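Local coordinates for protein imidazoleglycerol-phosphate dehydratase (Staphylococcus aureus subsp. aureus, PDB 2AE8) that catalyses the manganese-dependent dehydration of imidazoleglycerol phosphate to imidazoleacetol phosphate, the sixth step of histidine biosynthesis, at residues B[128-133]-B[191-196]; B[143-148]-B[177-182]; B[104-109]-B[171-176]; B[48-53]-B[75-80]. One frame throughout, in Å; residues are numbered along the deposited sequence.

Contact 4 closes first along the chain: the loop 48-53 meets the start of strand 77-82 after helix 61-74, so it completes a short excursion before any other contact opens. Helix 90-111 then opens contact 3, strand 128-135 opens contact 1 and strand 141-145 opens contact 2. Closing runs in another order. Residues 171-176 close contact 3, the strand they lead into closes contact 2, and helix 186-205 closes contact 1. Contact 2 is thus nested within contact 1, and contact 3 crosses both. Contacts 1 and 2 build one sheet and its helical cover, contact 4 belongs to the other sheet, and contact 3 ties helix 90-111 to the end of helix 159-171 and the start of strand 175-182.

Contact 1: B[128-133]-B[191-196]; sequences TLARVV and EAIFKA. With MG (magnesium ion), chain L.
Val-132 projects from strand 128-133 onto the face of helix 191-196 where Ala-196 lies. Its CB is 3.9 Å from the Ala-196 methyl CB. One branch, CG1, stands anti to the backbone N (chi1 178°) and meets Thr-176 CG2 of the adjoining strand. The other, CG2, therefore lies beside the backbone N and presses on Ala-196 CB at 3.6 Å, with the helix carbonyl Ile-193 O 4.0 Å away. Beta-branched valine suits a strand and offers two methyls, one for each neighbour.

Two residues back, Ala-130 CB meets Ala-192 CB at 3.9 Å and also touches Ile-193 CG1. Thr-128 adds its methyl, CG2, 3.7 Å from Ala-192 CB. With alanines at 130, 192 and 196, the axes can approach to 7.5 Å, running in roughly the same direction at 31°. No hydrogen bond spans the interface. Glu-191 leaves the helix flank and its extended chain leads away from the strand; its OE1 binds magnesium at 2.1 Å, joined by His-187 and by His-92 of a neighbouring subunit. The arrangement is a helix laid on a sheet in a beta-alpha-beta sandwich, the same helix supplying a ligand to a metal site shared between subunits.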
# COMPACT_ATOMS: atom_id res chain seq x y z
N THR B 128 -26.72 -1.68 -22.87
CA THR B 128 -26.20 -0.32 -23.01
C THR B 128 -27.25 0.69 -22.60
O THR B 128 -28.45 0.48 -22.83
CB THR B 128 -25.79 -0.05 -24.47
OG1 THR B 128 -24.61 -0.79 -24.75
CG2 THR B 128 -25.52 1.44 -24.72
N LEU B 129 -26.81 1.80 -22.01
CA LEU B 129 -27.67 2.96 -21.80
C LEU B 129 -26.87 4.21 -22.18
O LEU B 129 -25.76 4.40 -21.67
CB LEU B 129 -28.15 3.04 -20.35
CG LEU B 129 -29.03 4.25 -19.98
CD1 LEU B 129 -30.42 4.17 -20.66
CD2 LEU B 129 -29.18 4.33 -18.48
N ALA B 130 -27.41 5.03 -23.08
CA ALA B 130 -26.79 6.30 -23.40
C ALA B 130 -27.69 7.48 -23.09
O ALA B 130 -28.93 7.38 -23.19
CB ALA B 130 -26.33 6.34 -24.86
N ARG B 131 -27.06 8.59 -22.70
CA ARG B 131 -27.76 9.86 -22.54
C ARG B 131 -27.10 10.89 -23.44
O ARG B 131 -25.87 11.03 -23.43
CB ARG B 131 -27.74 10.37 -21.10
CG ARG B 131 -28.30 11.79 -20.94
CD ARG B 131 -28.08 12.37 -19.55
NE ARG B 131 -26.66 12.57 -19.27
CZ ARG B 131 -26.03 12.06 -18.22
NH1 ARG B 131 -26.70 11.33 -17.33
NH2 ARG B 131 -24.73 12.30 -18.06
N VAL B 132 -27.91 11.63 -24.19
CA VAL B 132 -27.39 12.76 -24.96
C VAL B 132 -28.21 14.00 -24.64
O VAL B 132 -29.45 13.94 -24.60
CB VAL B 132 -27.36 12.48 -26.46
CG1 VAL B 132 -26.86 13.72 -27.21
CG2 VAL B 132 -26.43 11.26 -26.75
N VAL B 133 -27.50 15.09 -24.39
CA VAL B 133 -28.08 16.39 -24.05
C VAL B 133 -27.63 17.35 -25.14
O VAL B 133 -26.43 17.49 -25.37
CB VAL B 133 -27.56 16.91 -22.67
CG1 VAL B 133 -28.06 18.33 -22.40
CG2 VAL B 133 -27.97 15.96 -21.53
N GLU B 191 -25.10 2.59 -31.54
CA GLU B 191 -26.50 2.76 -31.91
C GLU B 191 -27.29 3.56 -30.88
O GLU B 191 -28.02 4.48 -31.25
CB GLU B 191 -27.16 1.40 -32.20
CG GLU B 191 -28.62 1.51 -32.59
CD GLU B 191 -29.10 0.34 -33.43
OE1 GLU B 191 -28.30 -0.58 -33.74
OE2 GLU B 191 -30.29 0.33 -33.79
N ALA B 192 -27.15 3.23 -29.60
CA ALA B 192 -27.80 4.03 -28.54
C ALA B 192 -27.40 5.51 -28.62
O ALA B 192 -28.24 6.40 -28.47
CB ALA B 192 -27.48 3.45 -27.14
N ILE B 193 -26.11 5.77 -28.86
CA ILE B 193 -25.62 7.15 -28.98
C ILE B 193 -26.25 7.89 -30.20
O ILE B 193 -26.71 9.02 -30.08
CB ILE B 193 -24.09 7.20 -29.08
CG1 ILE B 193 -23.43 6.79 -27.74
CG2 ILE B 193 -23.60 8.61 -29.54
CD1 ILE B 193 -21.94 6.53 -27.88
N PHE B 194 -26.26 7.24 -31.36
CA PHE B 194 -26.92 7.82 -32.54
C PHE B 194 -28.41 8.04 -32.33
O PHE B 194 -28.92 9.10 -32.68
CB PHE B 194 -26.68 6.97 -33.80
CG PHE B 194 -25.46 7.36 -34.57
CD1 PHE B 194 -25.53 8.37 -35.53
CD2 PHE B 194 -24.24 6.73 -34.33
CE1 PHE B 194 -24.40 8.74 -36.26
CE2 PHE B 194 -23.08 7.09 -35.05
CZ PHE B 194 -23.16 8.11 -36.03
N LYS B 195 -29.10 7.06 -31.74
CA LYS B 195 -30.52 7.22 -31.45
C LYS B 195 -30.79 8.38 -30.49
O LYS B 195 -31.66 9.22 -30.74
CB LYS B 195 -31.14 5.92 -30.91
CG LYS B 195 -31.30 4.77 -31.95
CD LYS B 195 -32.03 3.52 -31.37
CE LYS B 195 -33.43 3.85 -30.79
NZ LYS B 195 -34.23 2.61 -30.49
N ALA B 196 -30.04 8.44 -29.39
CA ALA B 196 -30.23 9.48 -28.40
C ALA B 196 -29.90 10.87 -28.94
O ALA B 196 -30.63 11.80 -28.67
CB ALA B 196 -29.41 9.19 -27.14
MG MG L . -28.16 -1.69 -35.53

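Contact 2: B[143-148]-B[177-182]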
# COMPACT_ATOMS: atom_id res chain seq x y z
N SER B 143 -18.88 17.49 -25.37
CA SER B 143 -18.32 16.66 -24.31
C SER B 143 -18.67 15.21 -24.62
O SER B 143 -19.82 14.80 -24.49
CB SER B 143 -18.87 17.12 -22.96
OG SER B 143 -18.35 16.34 -21.92
N PHE B 144 -17.69 14.45 -25.10
CA PHE B 144 -17.91 13.07 -25.54
C PHE B 144 -17.33 12.12 -24.50
O PHE B 144 -16.11 12.08 -24.31
CB PHE B 144 -17.21 12.86 -26.90
CG PHE B 144 -17.53 11.53 -27.54
CD1 PHE B 144 -18.62 11.41 -28.40
CD2 PHE B 144 -16.76 10.39 -27.26
CE1 PHE B 144 -18.92 10.19 -28.99
CE2 PHE B 144 -17.05 9.17 -27.85
CZ PHE B 144 -18.13 9.07 -28.72
N ASN B 145 -18.18 11.38 -23.83
CA ASN B 145 -17.75 10.58 -22.68
C ASN B 145 -18.28 9.17 -22.86
O ASN B 145 -19.33 8.82 -22.30
CB ASN B 145 -18.36 11.17 -21.41
CG ASN B 145 -18.05 12.65 -21.26
OD1 ASN B 145 -16.96 13.02 -20.86
ND2 ASN B 145 -19.03 13.50 -21.60
N ALA B 146 -17.60 8.41 -23.71
CA ALA B 146 -18.02 7.06 -24.06
C ALA B 146 -16.80 6.25 -24.48
O ALA B 146 -16.19 6.53 -25.52
CB ALA B 146 -19.04 7.11 -25.20
N SER B 147 -16.42 5.27 -23.67
CA SER B 147 -15.34 4.35 -24.02
C SER B 147 -15.99 3.16 -24.67
O SER B 147 -16.64 2.35 -24.00
CB SER B 147 -14.59 3.90 -22.76
OG SER B 147 -14.08 5.04 -22.07
N LEU B 148 -15.83 3.06 -25.98
CA LEU B 148 -16.48 1.99 -26.74
C LEU B 148 -15.72 0.69 -26.56
O LEU B 148 -14.49 0.72 -26.45
CB LEU B 148 -16.58 2.39 -28.20
CG LEU B 148 -17.30 3.73 -28.44
CD1 LEU B 148 -17.20 4.13 -29.90
CD2 LEU B 148 -18.80 3.69 -27.98
N HIS B 177 -23.59 17.14 -24.88
CA HIS B 177 -22.93 16.18 -23.99
C HIS B 177 -23.42 14.78 -24.32
O HIS B 177 -24.62 14.50 -24.24
CB HIS B 177 -23.21 16.51 -22.51
CG HIS B 177 -22.43 17.69 -22.00
ND1 HIS B 177 -21.58 17.61 -20.92
CD2 HIS B 177 -22.35 18.97 -22.43
CE1 HIS B 177 -21.01 18.78 -20.71
NE2 HIS B 177 -21.47 19.63 -21.61
N ILE B 178 -22.49 13.90 -24.69
CA ILE B 178 -22.78 12.50 -24.95
C ILE B 178 -22.16 11.65 -23.84
O ILE B 178 -20.96 11.75 -23.57
CB ILE B 178 -22.23 12.07 -26.33
CG1 ILE B 178 -22.99 12.80 -27.46
CG2 ILE B 178 -22.28 10.54 -26.48
CD1 ILE B 178 -22.46 12.54 -28.85
N ASP B 179 -22.99 10.82 -23.20
CA ASP B 179 -22.55 9.99 -22.08
C ASP B 179 -23.02 8.56 -22.27
O ASP B 179 -24.22 8.31 -22.40
CB ASP B 179 -23.13 10.52 -20.75
CG ASP B 179 -22.36 11.72 -20.19
OD1 ASP B 179 -21.22 11.50 -19.71
OD2 ASP B 179 -22.88 12.87 -20.18
N LEU B 180 -22.08 7.62 -22.27
CA LEU B 180 -22.42 6.21 -22.23
C LEU B 180 -22.50 5.86 -20.77
O LEU B 180 -21.46 5.76 -20.10
CB LEU B 180 -21.30 5.39 -22.87
CG LEU B 180 -21.58 4.36 -23.95
CD1 LEU B 180 -20.43 3.32 -23.99
CD2 LEU B 180 -22.95 3.70 -23.86
N ILE B 181 -23.70 5.67 -20.25
CA ILE B 181 -23.87 5.39 -18.82
C ILE B 181 -23.40 3.97 -18.48
O ILE B 181 -22.76 3.75 -17.47
CB ILE B 181 -25.31 5.64 -18.34
CG1 ILE B 181 -25.62 7.15 -18.48
CG2 ILE B 181 -25.50 5.15 -16.89
CD1 ILE B 181 -27.04 7.43 -18.67
N ARG B 182 -23.71 3.03 -19.37
CA ARG B 182 -23.16 1.68 -19.31
C ARG B 182 -23.15 1.09 -20.72
O ARG B 182 -23.92 1.53 -21.57
CB ARG B 182 -23.92 0.78 -18.31
CG ARG B 182 -25.43 0.63 -18.57
CD ARG B 182 -26.06 -0.31 -17.50
NE ARG B 182 -25.88 0.30 -16.18
CZ ARG B 182 -26.75 1.10 -15.59
NH1 ARG B 182 -27.94 1.35 -16.15
NH2 ARG B 182 -26.45 1.62 -14.41
O HOH W 1 -20.03 9.24 -18.98
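Ser-143 lies beside His-177, Phe-144 beside Ile-178 and Asn-145 beside Asp-179 in a parallel strand pair, the two strands of a beta-alpha-beta crossover whose connection runs through helix 159-171. Ile-178 N bonds to Ser-143 O and Leu-180 N to Asn-145 O. Side chains alternate between the two faces. On the face bearing Phe-144 and Ile-178, both apolar as befits a surface lying under helices, the side chains cross obliquely, CD1 to CD1 at 4.0 Å. Farther on, Ala-146 CB rests on Leu-180 CB at 3.7 Å, the alanine methyl lying against the base of the leucine side chain.

The other face is polar. Ser-143 CB sits over one face of the His-177 imidazole in a CH-pi contact, 3.5 Å from the ring centroid. Both ring nitrogens are engaged by a neighbouring subunit, NE2 by Asp-126 O and ND1 by Arg-182, whose NH2 also pairs with Asp-179 OD1. Asp-179 OD2 is held by Arg-131 of its own chain, so arginines of two chains grip the carboxylate and probably favour its charged form. Asn-145 and Asp-179 point the same way, their amide and carboxylate planes only 10° apart.

With CG anti to its carbonyl carbon (chi1 -54°), Asn-145 folds its amide back along the strand, where ND2 donates to Ser-143 OG at 2.9 Å, nearly in the amide plane. The same nitrogen makes a longer bond of 3.3 Å to Ile-178 O, while Asn-145 N reaches that oxygen at 2.8 Å from the opposite face of its carbonyl plane.

Contact 3: B[104-109]-B[171-176]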
# COMPACT_ATOMS: atom_id res chain seq x y z
N LEU B 104 -25.07 22.40 -42.71
CA LEU B 104 -26.46 22.48 -43.17
C LEU B 104 -27.42 22.65 -42.00
O LEU B 104 -28.40 23.41 -42.08
CB LEU B 104 -26.83 21.26 -44.01
CG LEU B 104 -26.04 21.15 -45.32
CD1 LEU B 104 -26.38 19.82 -46.00
CD2 LEU B 104 -26.29 22.36 -46.27
N LEU B 105 -27.11 21.98 -40.88
CA LEU B 105 -27.92 22.16 -39.68
C LEU B 105 -27.90 23.60 -39.21
O LEU B 105 -28.93 24.14 -38.81
CB LEU B 105 -27.48 21.21 -38.54
CG LEU B 105 -27.95 19.76 -38.63
CD1 LEU B 105 -27.35 18.90 -37.46
CD2 LEU B 105 -29.46 19.70 -38.62
N LEU B 106 -26.72 24.22 -39.27
CA LEU B 106 -26.60 25.62 -38.85
C LEU B 106 -27.49 26.50 -39.75
O LEU B 106 -28.24 27.34 -39.25
CB LEU B 106 -25.15 26.10 -38.87
CG LEU B 106 -24.92 27.55 -38.43
CD1 LEU B 106 -25.54 27.87 -37.05
CD2 LEU B 106 -23.45 27.91 -38.45
N GLU B 107 -27.44 26.27 -41.06
CA GLU B 107 -28.32 26.99 -41.99
C GLU B 107 -29.78 26.83 -41.61
O GLU B 107 -30.50 27.82 -41.50
CB GLU B 107 -28.06 26.57 -43.44
CG GLU B 107 -26.71 27.08 -43.94
CD GLU B 107 -26.39 28.49 -43.44
OE1 GLU B 107 -27.23 29.41 -43.64
OE2 GLU B 107 -25.31 28.68 -42.83
N MSE B 108 -30.18 25.59 -41.34
CA MSE B 108 -31.54 25.30 -40.87
C MSE B 108 -31.91 26.01 -39.56
O MSE B 108 -33.04 26.52 -39.40
CB MSE B 108 -31.71 23.79 -40.70
CG MSE B 108 -33.07 23.41 -40.17
SE MSE B 108 -33.25 21.51 -39.90
CE MSE B 108 -32.78 20.87 -41.70
N ILE B 109 -30.97 26.02 -38.62
CA ILE B 109 -31.18 26.65 -37.32
C ILE B 109 -31.31 28.18 -37.46
O ILE B 109 -32.19 28.79 -36.85
CB ILE B 109 -30.04 26.27 -36.32
CG1 ILE B 109 -30.24 24.83 -35.84
CG2 ILE B 109 -30.05 27.21 -35.14
CD1 ILE B 109 -28.98 24.13 -35.31
N ASN B 171 -19.76 22.28 -36.11
CA ASN B 171 -20.16 23.05 -37.30
C ASN B 171 -21.62 23.49 -37.28
O ASN B 171 -21.97 24.52 -37.85
CB ASN B 171 -19.78 22.30 -38.57
CG ASN B 171 -18.31 22.28 -38.77
OD1 ASN B 171 -17.71 23.29 -39.14
ND2 ASN B 171 -17.68 21.15 -38.44
N ALA B 172 -22.47 22.72 -36.59
CA ALA B 172 -23.82 23.14 -36.28
C ALA B 172 -23.93 24.16 -35.14
O ALA B 172 -25.03 24.70 -34.89
CB ALA B 172 -24.71 21.92 -36.00
N ARG B 173 -22.82 24.44 -34.46
CA ARG B 173 -22.77 25.34 -33.29
C ARG B 173 -23.74 24.91 -32.19
O ARG B 173 -24.47 25.75 -31.61
CB ARG B 173 -23.02 26.81 -33.70
CG ARG B 173 -22.14 27.29 -34.87
CD ARG B 173 -22.25 28.80 -35.07
NE ARG B 173 -21.81 29.53 -33.89
CZ ARG B 173 -20.54 29.84 -33.64
NH1 ARG B 173 -19.60 29.50 -34.51
NH2 ARG B 173 -20.22 30.48 -32.52
N LEU B 174 -23.76 23.61 -31.91
CA LEU B 174 -24.52 23.06 -30.77
C LEU B 174 -23.59 22.88 -29.57
O LEU B 174 -22.39 22.70 -29.74
CB LEU B 174 -25.11 21.67 -31.10
CG LEU B 174 -25.85 21.51 -32.43
CD1 LEU B 174 -26.14 20.03 -32.71
CD2 LEU B 174 -27.15 22.34 -32.44
N THR B 175 -24.15 22.96 -28.37
CA THR B 175 -23.46 22.44 -27.18
C THR B 175 -24.07 21.06 -26.96
O THR B 175 -25.30 20.92 -26.84
CB THR B 175 -23.68 23.34 -25.95
OG1 THR B 175 -23.18 24.65 -26.22
CG2 THR B 175 -22.93 22.77 -24.74
N THR B 176 -23.23 20.02 -26.92
CA THR B 176 -23.74 18.64 -26.80
C THR B 176 -22.91 17.84 -25.80
O THR B 176 -21.69 17.88 -25.85
CB THR B 176 -23.75 17.94 -28.18
OG1 THR B 176 -24.66 18.64 -29.05
CG2 THR B 176 -24.20 16.47 -28.08
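Leu-106 and Arg-173 meet because the leucine holds CG anti to its backbone N (chi1 -179°), swinging its isobutyl group out over the helix end at 171-173. From there CD2 touches the aliphatic Arg-173 CD at 3.7 Å, and CD1 lies 3.9 Å from Ala-172 O. One turn on, Ile-109 has CG1 beside its backbone N and a nearly extended chi2 (158°), which carries CD1 out to Leu-174 CD2 at 3.8 Å. Leucine and isoleucine suit these places because their branches can fill the uneven ground around a helix end without needing polar partners.

Between them the backbones come close: the CA atoms of Leu-106 and Ala-172 are 4.5 Å apart, a separation that the small alanine permits. Its CB packs against Leu-105 CB at 3.8 Å. Arg-173 then leaves the helix with a positive phi of 57° in a Schellman motif, turning the chain toward strand 175-182. Its methylenes serve Leu-106, whereas NH2 donates to Asn-171 OD1 of a neighbouring subunit, whose Arg-173 NH2 makes the reciprocal bond to Asn-171 OD1 here.

Leu-105 also packs on Leu-201 and Ile-109 on Leu-205, both of helix 186-205. The whole is the C-terminal end of helix 159-171, closed by a Schellman motif and wedged against the flank of helix 90-111 in the helical layer of a beta-alpha-beta sandwich.

Contact 4: B[48-53]-B[75-80]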
# COMPACT_ATOMS: atom_id res chain seq x y z
N SER B 48 -33.54 18.14 -44.89
CA SER B 48 -34.83 18.82 -44.83
C SER B 48 -35.65 18.39 -43.62
O SER B 48 -35.65 17.21 -43.27
CB SER B 48 -35.63 18.56 -46.11
OG SER B 48 -36.76 19.38 -46.16
N ASP B 49 -36.37 19.33 -43.01
CA ASP B 49 -37.24 19.03 -41.87
C ASP B 49 -38.66 18.71 -42.32
O ASP B 49 -39.64 19.22 -41.76
CB ASP B 49 -37.23 20.17 -40.82
CG ASP B 49 -37.75 19.71 -39.44
OD1 ASP B 49 -38.24 18.56 -39.31
OD2 ASP B 49 -37.66 20.50 -38.46
N ASP B 50 -38.78 17.89 -43.34
CA ASP B 50 -40.07 17.38 -43.76
C ASP B 50 -40.05 15.87 -43.59
O ASP B 50 -39.24 15.34 -42.80
CB ASP B 50 -40.40 17.81 -45.20
CG ASP B 50 -39.50 17.16 -46.24
OD1 ASP B 50 -38.66 16.29 -45.88
OD2 ASP B 50 -39.64 17.50 -47.44
N GLN B 51 -40.91 15.16 -44.32
CA GLN B 51 -40.93 13.71 -44.19
C GLN B 51 -40.76 12.94 -45.51
O GLN B 51 -41.32 11.86 -45.69
CB GLN B 51 -42.17 13.27 -43.40
CG GLN B 51 -41.87 12.11 -42.42
CD GLN B 51 -40.41 12.07 -42.00
OE1 GLN B 51 -40.02 12.64 -40.98
NE2 GLN B 51 -39.58 11.40 -42.81
N SER B 52 -39.95 13.49 -46.40
CA SER B 52 -39.58 12.83 -47.64
C SER B 52 -38.61 11.66 -47.41
O SER B 52 -37.86 11.67 -46.42
CB SER B 52 -38.95 13.85 -48.59
OG SER B 52 -37.99 14.63 -47.89
N PRO B 53 -38.62 10.65 -48.30
CA PRO B 53 -37.68 9.53 -48.18
C PRO B 53 -36.21 9.97 -48.20
O PRO B 53 -35.86 10.94 -48.87
CB PRO B 53 -37.99 8.67 -49.42
CG PRO B 53 -38.78 9.55 -50.34
CD PRO B 53 -39.54 10.47 -49.44
N GLY B 75 -36.34 13.15 -37.36
CA GLY B 75 -37.39 13.65 -38.24
C GLY B 75 -36.87 14.39 -39.47
O GLY B 75 -37.66 14.93 -40.27
N LEU B 76 -35.55 14.43 -39.64
CA LEU B 76 -34.95 15.13 -40.78
C LEU B 76 -34.63 14.18 -41.92
O LEU B 76 -34.16 13.07 -41.69
CB LEU B 76 -33.69 15.89 -40.36
CG LEU B 76 -33.79 16.79 -39.13
CD1 LEU B 76 -32.42 17.22 -38.68
CD2 LEU B 76 -34.68 17.99 -39.40
N SER B 77 -34.86 14.63 -43.15
CA SER B 77 -34.57 13.82 -44.33
C SER B 77 -33.17 14.12 -44.82
O SER B 77 -32.80 15.27 -45.04
CB SER B 77 -35.59 14.10 -45.44
OG SER B 77 -36.90 14.10 -44.88
N LEU B 78 -32.39 13.06 -45.00
CA LEU B 78 -31.05 13.18 -45.51
C LEU B 78 -30.93 12.53 -46.87
O LEU B 78 -31.40 11.41 -47.08
CB LEU B 78 -30.04 12.49 -44.58
CG LEU B 78 -29.18 13.31 -43.64
CD1 LEU B 78 -28.32 12.34 -42.81
CD2 LEU B 78 -28.30 14.28 -44.41
N ASN B 79 -30.29 13.23 -47.79
CA ASN B 79 -29.89 12.61 -49.03
C ASN B 79 -28.42 12.83 -49.25
O ASN B 79 -27.95 13.95 -49.35
CB ASN B 79 -30.73 13.12 -50.21
CG ASN B 79 -32.17 12.65 -50.11
OD1 ASN B 79 -32.51 11.58 -50.61
ND2 ASN B 79 -33.00 13.40 -49.40
N ILE B 80 -27.69 11.72 -49.29
CA ILE B 80 -26.25 11.78 -49.39
C ILE B 80 -25.77 10.99 -50.59
O ILE B 80 -26.13 9.82 -50.76
CB ILE B 80 -25.56 11.26 -48.11
CG1 ILE B 80 -26.04 12.04 -46.88
CG2 ILE B 80 -24.03 11.32 -48.26
CD1 ILE B 80 -25.44 11.60 -45.55
O HOH W 2 -39.86 15.75 -39.29
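Ser-77 OG reaches into the turn 50-52, lying 3.0 Å from both Asp-50 OD1 and Ser-52 O. The hydroxyl stands anti to its own carbonyl carbon (chi1 -46°), which aims it at the loop. Asp-50 puts CG between backbone N and carbonyl carbon (chi1 68°), and the carboxylate reaches forward over the following turn. There OD1 accepts Ser-52 N at 3.1 Å, an Asx turn, and Ser-52 OG at 2.7 Å; both donors come from the same face of the carboxylate, the amide well above its plane. Ser-52 OG can join in because its short hydroxyl arm closes on its own turn.

This loop follows strand 43-48, which pairs antiparallel with strand 77-82 in a four-stranded mixed sheet. Ser-48 and Ser-77 form a hydrogen-bonded pair there: Ser-77 N donates to Ser-48 O at 2.7 Å and Ser-48 N to Ser-77 O at 3.0 Å. Gly-75, with positive phi, turns the chain out of helix 61-74 into this strand. Asp-49 crosses Leu-76, laying its carboxyl carbon CG 3.5 Å from Leu-76 CD2; the leucine, apolar and buried, also meets Leu-105 and Met-108 (selenomethionine) of helix 90-111.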